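Side-chain contacts in 6-O-methylguanine DNA methyltransferase (Enterococcus faecalis, PDB 2B6C), which is of unproven function but probably takes part in repairing alkylated DNA, as a member of the helical-repeat AlkD-like family: residues 101-106 and 172-177; 139-144 and 164-169. One frame throughout, in Å; residues are numbered along the deposited sequence.

Interaction 1 of 2, residues 101-106 and 172-177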
ATOM      1  N   LYS B 101      21.166   7.929 -17.124  1.00 14.13           N
ATOM      2  CA  LYS B 101      21.529   6.518 -17.217  1.00 14.15           C
ATOM      3  C   LYS B 101      20.386   5.738 -17.936  1.00 14.40           C
ATOM      4  O   LYS B 101      19.962   4.679 -17.484  1.00 14.74           O
ATOM      5  CB  LYS B 101      21.816   5.920 -15.825  1.00 13.29           C
ATOM      6  CG  LYS B 101      22.691   6.800 -14.937  1.00 12.97           C
ATOM      7  CD  LYS B 101      23.117   6.046 -13.694  1.00 12.22           C
ATOM      8  CE  LYS B 101      24.324   6.641 -12.994  1.00 13.58           C
ATOM      9  NZ  LYS B 101      24.858   5.626 -12.045  1.00 16.89           N
ATOM     10  N   ALA B 102      19.909   6.296 -19.033  1.00 13.84           N
ATOM     11  CA  ALA B 102      18.690   5.851 -19.676  1.00 14.19           C
ATOM     12  C   ALA B 102      18.902   4.728 -20.664  1.00 14.02           C
ATOM     13  O   ALA B 102      19.786   4.806 -21.552  1.00 13.05           O
ATOM     14  CB  ALA B 102      18.003   7.023 -20.384  1.00 13.35           C
ATOM     15  N   TRP B 103      18.057   3.706 -20.522  1.00 13.05           N
ATOM     16  CA  TRP B 103      17.950   2.636 -21.508  1.00 15.13           C
ATOM     17  C   TRP B 103      16.556   2.061 -21.244  1.00 15.58           C
ATOM     18  O   TRP B 103      15.906   2.500 -20.303  1.00 16.66           O
ATOM     19  CB  TRP B 103      19.054   1.587 -21.290  1.00 14.52           C
ATOM     20  CG  TRP B 103      19.215   0.578 -22.402  1.00 15.57           C
ATOM     21  CD1 TRP B 103      19.102  -0.780 -22.302  1.00 14.42           C
ATOM     22  CD2 TRP B 103      19.551   0.858 -23.776  1.00 15.46           C
ATOM     23  NE1 TRP B 103      19.349  -1.368 -23.532  1.00 16.37           N
ATOM     24  CE2 TRP B 103      19.649  -0.385 -24.443  1.00 17.58           C
ATOM     25  CE3 TRP B 103      19.816   2.040 -24.494  1.00 14.62           C
ATOM     26  CZ2 TRP B 103      19.968  -0.484 -25.798  1.00 14.14           C
ATOM     27  CZ3 TRP B 103      20.147   1.933 -25.859  1.00 17.88           C
ATOM     28  CH2 TRP B 103      20.203   0.680 -26.485  1.00 16.69           C
ATOM     29  N   TRP B 104      16.086   1.080 -22.014  1.00 15.29           N
ATOM     30  CA  TRP B 104      14.667   0.695 -21.853  1.00 16.14           C
ATOM     31  C   TRP B 104      14.385   0.125 -20.447  1.00 15.12           C
ATOM     32  O   TRP B 104      13.276   0.217 -19.938  1.00 16.65           O
ATOM     33  CB  TRP B 104      14.236  -0.286 -22.961  1.00 16.12           C
ATOM     34  CG  TRP B 104      14.989  -1.611 -22.916  1.00 17.33           C
ATOM     35  CD1 TRP B 104      16.082  -1.970 -23.680  1.00 16.73           C
ATOM     36  CD2 TRP B 104      14.713  -2.727 -22.063  1.00 17.02           C
ATOM     37  NE1 TRP B 104      16.494  -3.242 -23.349  1.00 15.88           N
ATOM     38  CE2 TRP B 104      15.679  -3.731 -22.364  1.00 18.28           C
ATOM     39  CE3 TRP B 104      13.722  -3.003 -21.092  1.00 20.01           C
ATOM     40  CZ2 TRP B 104      15.693  -4.971 -21.725  1.00 15.40           C
ATOM     41  CZ3 TRP B 104      13.759  -4.231 -20.429  1.00 18.91           C
ATOM     42  CH2 TRP B 104      14.735  -5.203 -20.759  1.00 17.65           C
ATOM     43  N   ASP B 105      15.403  -0.459 -19.816  1.00 15.16           N
ATOM     44  CA  ASP B 105      15.231  -1.095 -18.525  1.00 14.16           C
ATOM     45  C   ASP B 105      14.902  -0.077 -17.408  1.00 14.49           C
ATOM     46  O   ASP B 105      13.946  -0.288 -16.641  1.00 15.47           O
ATOM     47  CB  ASP B 105      16.429  -2.008 -18.184  1.00 13.66           C
ATOM     48  CG  ASP B 105      17.768  -1.267 -18.122  1.00 12.74           C
ATOM     49  OD1 ASP B 105      17.947  -0.255 -18.820  1.00 14.85           O
ATOM     50  OD2 ASP B 105      18.674  -1.707 -17.360  1.00 10.83           O
ATOM     51  N   SER B 106      15.669   1.010 -17.319  1.00 12.66           N
ATOM     52  CA  SER B 106      15.368   2.066 -16.328  1.00 13.73           C
ATOM     53  C   SER B 106      14.171   2.946 -16.691  1.00 12.72           C
ATOM     54  O   SER B 106      13.407   3.323 -15.828  1.00 13.15           O
ATOM     55  CB  SER B 106      16.584   2.969 -16.054  1.00 12.42           C
ATOM     56  OG  SER B 106      16.899   3.764 -17.193  1.00 14.16           O
ATOM     57  N   GLU B 172      13.098   5.984 -34.589  1.00 21.75           N
ATOM     58  CA  GLU B 172      13.597   5.298 -33.408  1.00 20.38           C
ATOM     59  C   GLU B 172      12.803   4.029 -33.003  1.00 19.29           C
ATOM     60  O   GLU B 172      11.604   4.109 -32.675  1.00 18.87           O
ATOM     61  CB  GLU B 172      13.677   6.282 -32.227  1.00 20.14           C
ATOM     62  CG  GLU B 172      14.112   5.631 -30.923  1.00 21.04           C
ATOM     63  CD  GLU B 172      15.437   4.890 -31.062  1.00 20.07           C
ATOM     64  OE1 GLU B 172      16.440   5.515 -31.460  1.00 24.16           O
ATOM     65  OE2 GLU B 172      15.473   3.690 -30.784  1.00 18.82           O
ATOM     66  N   PHE B 173      13.497   2.886 -33.014  1.00 17.60           N
ATOM     67  CA  PHE B 173      12.964   1.607 -32.536  1.00 17.79           C
ATOM     68  C   PHE B 173      12.247   1.715 -31.187  1.00 17.12           C
ATOM     69  O   PHE B 173      11.153   1.204 -31.034  1.00 18.19           O
ATOM     70  CB  PHE B 173      14.074   0.528 -32.458  1.00 17.69           C
ATOM     71  CG  PHE B 173      13.658  -0.724 -31.705  1.00 19.41           C
ATOM     72  CD1 PHE B 173      12.953  -1.756 -32.344  1.00 17.72           C
ATOM     73  CD2 PHE B 173      13.939  -0.852 -30.327  1.00 19.62           C
ATOM     74  CE1 PHE B 173      12.557  -2.907 -31.639  1.00 15.75           C
ATOM     75  CE2 PHE B 173      13.538  -1.991 -29.608  1.00 19.36           C
ATOM     76  CZ  PHE B 173      12.843  -3.021 -30.269  1.00 18.05           C
ATOM     77  N   PHE B 174      12.851   2.370 -30.209  1.00 16.69           N
ATOM     78  CA  PHE B 174      12.251   2.412 -28.872  1.00 16.56           C
ATOM     79  C   PHE B 174      10.995   3.281 -28.841  1.00 16.12           C
ATOM     80  O   PHE B 174      10.204   3.210 -27.908  1.00 16.68           O
ATOM     81  CB  PHE B 174      13.251   2.894 -27.834  1.00 15.64           C
ATOM     82  CG  PHE B 174      14.366   1.913 -27.572  1.00 17.21           C
ATOM     83  CD1 PHE B 174      15.648   2.159 -28.053  1.00 17.80           C
ATOM     84  CD2 PHE B 174      14.133   0.740 -26.842  1.00 15.04           C
ATOM     85  CE1 PHE B 174      16.687   1.241 -27.803  1.00 17.74           C
ATOM     86  CE2 PHE B 174      15.169  -0.170 -26.603  1.00 16.31           C
ATOM     87  CZ  PHE B 174      16.440   0.086 -27.082  1.00 12.63           C
ATOM     88  N   ILE B 175      10.834   4.122 -29.854  1.00 15.38           N
ATOM     89  CA  ILE B 175       9.618   4.909 -29.959  1.00 15.10           C
ATOM     90  C   ILE B 175       8.535   4.111 -30.690  1.00 14.86           C
ATOM     91  O   ILE B 175       7.395   4.028 -30.216  1.00 16.33           O
ATOM     92  CB  ILE B 175       9.900   6.305 -30.586  1.00 14.64           C
ATOM     93  CG1 ILE B 175      10.590   7.222 -29.572  1.00 13.69           C
ATOM     94  CG2 ILE B 175       8.629   6.898 -31.148  1.00 13.95           C
ATOM     95  CD1 ILE B 175       9.688   7.695 -28.399  1.00  9.21           C
ATOM     96  N   GLN B 176       8.885   3.457 -31.795  1.00 15.73           N
ATOM     97  CA  GLN B 176       7.863   2.725 -32.544  1.00 15.42           C
ATOM     98  C   GLN B 176       7.332   1.536 -31.710  1.00 15.87           C
ATOM     99  O   GLN B 176       6.131   1.247 -31.722  1.00 16.08           O
ATOM    100  CB  GLN B 176       8.383   2.285 -33.922  1.00 15.58           C
ATOM    101  CG  GLN B 176       8.586   3.454 -34.912  1.00 13.52           C
ATOM    102  CD  GLN B 176       7.314   4.233 -35.081  1.00 13.63           C
ATOM    103  OE1 GLN B 176       6.252   3.641 -35.134  1.00 19.04           O
ATOM    104  NE2 GLN B 176       7.397   5.551 -35.115  1.00 13.28           N
ATOM    105  N   LYS B 177       8.240   0.876 -30.992  1.00 15.77           N
ATOM    106  CA  LYS B 177       7.916  -0.165 -30.041  1.00 16.91           C
ATOM    107  C   LYS B 177       6.939   0.335 -28.984  1.00 15.85           C
ATOM    108  O   LYS B 177       5.991  -0.364 -28.649  1.00 16.59           O
ATOM    109  CB  LYS B 177       9.181  -0.606 -29.338  1.00 17.89           C
ATOM    110  CG  LYS B 177       9.420  -2.093 -29.391  1.00 24.92           C
ATOM    111  CD  LYS B 177       8.485  -2.799 -28.458  1.00 28.63           C
ATOM    112  CE  LYS B 177       8.992  -4.167 -28.169  1.00 29.33           C
ATOM    113  NZ  LYS B 177       7.963  -5.200 -28.552  1.00 30.72           N
TER

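Interaction 2 of 2, residues 139-144 and 164-169. With SO4 (sulfate ion), chain I.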
ATOM      1  N   TRP B 139      13.464   9.145 -24.807  1.00 14.71           N
ATOM      2  CA  TRP B 139      13.159   8.342 -23.611  1.00 13.71           C
ATOM      3  C   TRP B 139      12.013   8.955 -22.809  1.00 13.95           C
ATOM      4  O   TRP B 139      11.123   8.219 -22.352  1.00 13.70           O
ATOM      5  CB  TRP B 139      14.379   8.154 -22.706  1.00 14.03           C
ATOM      6  CG  TRP B 139      15.431   7.316 -23.304  1.00 14.06           C
ATOM      7  CD1 TRP B 139      16.732   7.709 -23.616  1.00 13.65           C
ATOM      8  CD2 TRP B 139      15.325   5.944 -23.687  1.00 14.45           C
ATOM      9  NE1 TRP B 139      17.409   6.669 -24.171  1.00 13.33           N
ATOM     10  CE2 TRP B 139      16.588   5.566 -24.229  1.00 14.45           C
ATOM     11  CE3 TRP B 139      14.298   4.987 -23.626  1.00 15.15           C
ATOM     12  CZ2 TRP B 139      16.842   4.262 -24.714  1.00 14.59           C
ATOM     13  CZ3 TRP B 139      14.559   3.685 -24.125  1.00 14.93           C
ATOM     14  CH2 TRP B 139      15.817   3.339 -24.648  1.00 13.12           C
ATOM     15  N   ASN B 140      12.006  10.299 -22.658  1.00 14.27           N
ATOM     16  CA  ASN B 140      10.861  10.961 -22.036  1.00 14.40           C
ATOM     17  C   ASN B 140       9.544  10.727 -22.803  1.00 15.03           C
ATOM     18  O   ASN B 140       8.504  10.543 -22.189  1.00 15.31           O
ATOM     19  CB  ASN B 140      11.076  12.463 -21.837  1.00 14.42           C
ATOM     20  CG  ASN B 140      11.993  12.781 -20.677  1.00 14.34           C
ATOM     21  OD1 ASN B 140      11.953  12.124 -19.634  1.00 15.00           O
ATOM     22  ND2 ASN B 140      12.839  13.805 -20.850  1.00 15.64           N
ATOM     23  N   ARG B 141       9.584  10.785 -24.136  1.00 14.61           N
ATOM     24  CA  ARG B 141       8.384  10.556 -24.965  1.00 14.50           C
ATOM     25  C   ARG B 141       7.920   9.104 -24.936  1.00 15.29           C
ATOM     26  O   ARG B 141       6.717   8.835 -25.047  1.00 14.81           O
ATOM     27  CB  ARG B 141       8.640  11.001 -26.392  1.00 14.78           C
ATOM     28  CG  ARG B 141       9.045  12.480 -26.436  1.00 13.20           C
ATOM     29  CD  ARG B 141       8.742  13.063 -27.832  1.00 12.36           C
ATOM     30  NE  ARG B 141       9.279  12.270 -28.928  1.00 14.67           N
ATOM     31  CZ  ARG B 141      10.557  12.274 -29.320  1.00 15.90           C
ATOM     32  NH1 ARG B 141      11.477  13.014 -28.679  1.00 18.53           N
ATOM     33  NH2 ARG B 141      10.914  11.530 -30.353  1.00 13.40           N
ATOM     34  N   ARG B 142       8.868   8.174 -24.752  1.00 15.16           N
ATOM     35  CA  ARG B 142       8.514   6.812 -24.423  1.00 16.41           C
ATOM     36  C   ARG B 142       7.596   6.712 -23.158  1.00 16.36           C
ATOM     37  O   ARG B 142       6.632   5.922 -23.135  1.00 16.63           O
ATOM     38  CB  ARG B 142       9.764   5.927 -24.309  1.00 15.95           C
ATOM     39  CG  ARG B 142       9.436   4.440 -24.010  1.00 18.98           C
ATOM     40  CD  ARG B 142      10.655   3.543 -24.269  1.00 16.80           C
ATOM     41  NE  ARG B 142      10.509   2.187 -23.757  1.00 19.93           N
ATOM     42  CZ  ARG B 142      10.403   1.099 -24.533  1.00 22.24           C
ATOM     43  NH1 ARG B 142      10.311  -0.105 -23.972  1.00 22.66           N
ATOM     44  NH2 ARG B 142      10.401   1.197 -25.875  1.00 21.01           N
ATOM     45  N   VAL B 143       7.918   7.481 -22.117  1.00 15.67           N
ATOM     46  CA  VAL B 143       7.081   7.556 -20.929  1.00 15.85           C
ATOM     47  C   VAL B 143       5.685   8.121 -21.263  1.00 15.83           C
ATOM     48  O   VAL B 143       4.705   7.560 -20.784  1.00 15.97           O
ATOM     49  CB  VAL B 143       7.761   8.349 -19.740  1.00 16.01           C
ATOM     50  CG1 VAL B 143       6.762   8.540 -18.481  1.00 15.23           C
ATOM     51  CG2 VAL B 143       9.026   7.623 -19.271  1.00 15.47           C
ATOM     52  N   ALA B 144       5.608   9.200 -22.078  1.00 15.31           N
ATOM     53  CA  ALA B 144       4.319   9.762 -22.515  1.00 16.05           C
ATOM     54  C   ALA B 144       3.464   8.715 -23.243  1.00 16.00           C
ATOM     55  O   ALA B 144       2.248   8.580 -22.975  1.00 16.11           O
ATOM     56  CB  ALA B 144       4.518  11.025 -23.399  1.00 16.06           C
ATOM     57  N   ILE B 164       0.749   9.473 -30.059  1.00 16.27           N
ATOM     58  CA  ILE B 164       1.059   8.590 -31.187  1.00 15.44           C
ATOM     59  C   ILE B 164       1.224   9.424 -32.455  1.00 15.87           C
ATOM     60  O   ILE B 164       2.169   9.194 -33.236  1.00 15.18           O
ATOM     61  CB  ILE B 164      -0.001   7.486 -31.392  1.00 15.42           C
ATOM     62  CG1 ILE B 164      -0.001   6.528 -30.206  1.00 13.90           C
ATOM     63  CG2 ILE B 164       0.227   6.726 -32.735  1.00 13.95           C
ATOM     64  CD1 ILE B 164      -1.219   5.650 -30.100  1.00 11.94           C
ATOM     65  N   ILE B 165       0.323  10.396 -32.640  1.00 16.24           N
ATOM     66  CA  ILE B 165       0.383  11.324 -33.771  1.00 16.46           C
ATOM     67  C   ILE B 165       1.763  12.008 -33.821  1.00 16.62           C
ATOM     68  O   ILE B 165       2.408  12.071 -34.884  1.00 16.87           O
ATOM     69  CB  ILE B 165      -0.785  12.373 -33.738  1.00 16.48           C
ATOM     70  CG1 ILE B 165      -2.098  11.770 -34.283  1.00 16.77           C
ATOM     71  CG2 ILE B 165      -0.427  13.610 -34.549  1.00 16.03           C
ATOM     72  CD1 ILE B 165      -3.380  12.540 -33.890  1.00 17.37           C
ATOM     73  N   TYR B 166       2.234  12.469 -32.664  1.00 16.50           N
ATOM     74  CA  TYR B 166       3.496  13.180 -32.559  1.00 16.10           C
ATOM     75  C   TYR B 166       4.696  12.363 -33.042  1.00 16.14           C
ATOM     76  O   TYR B 166       5.581  12.902 -33.700  1.00 15.14           O
ATOM     77  CB  TYR B 166       3.725  13.621 -31.116  1.00 16.64           C
ATOM     78  CG  TYR B 166       4.917  14.542 -30.945  1.00 17.71           C
ATOM     79  CD1 TYR B 166       4.774  15.942 -31.047  1.00 19.30           C
ATOM     80  CD2 TYR B 166       6.188  14.021 -30.697  1.00 15.68           C
ATOM     81  CE1 TYR B 166       5.882  16.786 -30.905  1.00 19.97           C
ATOM     82  CE2 TYR B 166       7.285  14.847 -30.547  1.00 17.43           C
ATOM     83  CZ  TYR B 166       7.138  16.221 -30.656  1.00 18.75           C
ATOM     84  OH  TYR B 166       8.252  17.020 -30.482  1.00 18.10           O
ATOM     85  N   ASP B 167       4.742  11.083 -32.680  1.00 15.77           N
ATOM     86  CA  ASP B 167       5.886  10.246 -32.998  1.00 16.37           C
ATOM     87  C   ASP B 167       5.574   9.271 -34.104  1.00 16.22           C
ATOM     88  O   ASP B 167       6.310   8.309 -34.288  1.00 17.61           O
ATOM     89  CB  ASP B 167       6.324   9.448 -31.751  1.00 16.63           C
ATOM     90  CG  ASP B 167       7.373  10.170 -30.946  1.00 17.17           C
ATOM     91  OD1 ASP B 167       7.147  10.416 -29.749  1.00 16.50           O
ATOM     92  OD2 ASP B 167       8.394  10.558 -31.546  1.00 17.59           O
ATOM     93  N   ARG B 168       4.459   9.461 -34.793  1.00 16.08           N
ATOM     94  CA  ARG B 168       4.037   8.504 -35.832  1.00 17.39           C
ATOM     95  C   ARG B 168       5.177   8.068 -36.806  1.00 18.01           C
ATOM     96  O   ARG B 168       5.335   6.868 -37.084  1.00 17.91           O
ATOM     97  CB  ARG B 168       2.807   9.024 -36.602  1.00 16.13           C
ATOM     98  CG  ARG B 168       2.278   8.050 -37.682  1.00 16.92           C
ATOM     99  CD  ARG B 168       1.112   8.656 -38.481  1.00 18.03           C
ATOM    100  NE  ARG B 168       1.542   9.762 -39.355  1.00 17.19           N
ATOM    101  CZ  ARG B 168       2.108   9.605 -40.555  1.00 18.15           C
ATOM    102  NH1 ARG B 168       2.351   8.384 -41.045  1.00 14.03           N
ATOM    103  NH2 ARG B 168       2.461  10.677 -41.259  1.00 17.85           N
ATOM    104  N   THR B 169       5.958   9.044 -37.283  1.00 18.48           N
ATOM    105  CA  THR B 169       6.997   8.833 -38.298  1.00 20.03           C
ATOM    106  C   THR B 169       8.411   8.812 -37.716  1.00 20.28           C
ATOM    107  O   THR B 169       9.398   8.786 -38.469  1.00 20.44           O
ATOM    108  CB  THR B 169       6.957   9.961 -39.372  1.00 20.59           C
ATOM    109  OG1 THR B 169       7.333  11.205 -38.762  1.00 21.91           O
ATOM    110  CG2 THR B 169       5.566  10.089 -39.952  1.00 20.39           C
TER
HETATM  111  S   SO4 I 402      13.144  17.208 -22.377  1.00 33.50           S
HETATM  112  O1  SO4 I 402      14.280  17.730 -21.618  1.00 32.18           O
HETATM  113  O2  SO4 I 402      12.646  18.210 -23.345  1.00 32.06           O
HETATM  114  O3  SO4 I 402      12.031  16.971 -21.439  1.00 33.73           O
HETATM  115  O4  SO4 I 402      13.551  15.966 -23.065  1.00 29.94           O

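Interaction 1 of 2, residues 101-106 and 172-177
F174 reaches across to W103 and W104, two consecutive tryptophans, and the three residues form an aromatic cluster. From CB, the F174 side chain runs with CG anti to the carbonyl carbon (chi1 -69°), which places the ring against the two indoles. CB and CG serve as the stem, and the ring does the touching. Along one side of the ring, CD2 lies 4.0 Å from W104 CB. The next atom, CE2, comes closer, 3.6 Å from W104 CD1, so W104 is met at the root of its side chain and at the five-membered ring. These two rings meet rim to rim, neither covering the other. At the tip, F174 CZ stands 3.8 Å from W103 CZ2, and on the far side CE1 is 3.8 Å from W103 CH2. This edge, CE1 and CZ, points at the face of the six-membered ring of W103 in an edge-to-face pair with planes 67° apart. One face of the F174 ring is covered by its neighbour F173, whose CD2 lies over the ring centre. The backbone beneath is also fixed: E172, the N-cap residue, accepts from F174 N through the anti lone pair of OE2 in an almost perfectly straight bond (3.0 Å from F174 N to E172 OE2, 177° at the hydrogen). The contact thus joins the starts of two helices, 104-120, for which W103 is the N-cap, and 173-186. Helix 138-146 lies beside both: F138 packs on F174, the W139 ring meets that of F174, and A102 touches W139. W103 also touches M23 and Q26 in a loop and R69 of helix 69-81.

Interaction 2 of 2, residues 139-144 and 164-169
R141 and D167 form a bidentate salt bridge, the guanidinium presenting its NE side to the carboxylate. NE donates to OD1 (R141 NE to D167 OD1, 2.9 Å) and the neighbouring nitrogen to the second oxygen (R141 NH2 to D167 OD2, 3.0 Å). Both oxygens use their syn lone pairs and lie close to the guanidinium plane; the two flat groups are nearly coplanar, their planes 27° apart. A weak third bond crosses from R141 NE to D167 OD2 at 3.3 Å. A bend in the arginine chain at chi3 (-51°) turns the head side-on to the acid. Each partner is also held from elsewhere: R141 NH1 donates to A135 O, and D167 OD2 is hydrogen-bonded to T170 OG1, which together should fix the rotation of both groups within this partly buried site.

The apolar part of the contact is smaller. Y166 CE2 rests 3.6 Å from R141 CD, with the phenol ring crossing the arginine chain at about a right angle and its plane 58° from the guanidinium. Y133 meets the same ring edge-to-face.

One residue before R141, N140 turns to a bound sulfate, probably from the crystallisation liquor, and donates to it (N140 ND2 to sulfate O4, 3.2 Å); K95 NZ and the backbone nitrogens of E136 and N137 also hydrogen-bond to the sulfate.

The bridge ties helix 138-146 to the region around the C-terminal end of helix 157-166. I175 of helix 173-186 packs against D167, while N140, V143 and A144 touch helix 125-132.

In the fold
Both contacts lie in one helical array and meet at the start of helix 173-186: the backbone oxygen of F174 probably accepts from R142 NH2, and Q176 NE2 makes a weak hydrogen bond to R168 O. Helix 138-146 serves both, supplying R141 to interaction 2 and packing W139 beside the rings of interaction 1. Their chemistry differs. Interaction 1, a surface contact although nearer the chain centre, joins helix starts through aromatic side chains, with no hydrogen bond across, and spans 66 residues. Interaction 2 is partly buried and more local, and it relies on a charged pair whose acid is buried, with an exposed tyrosine beside it.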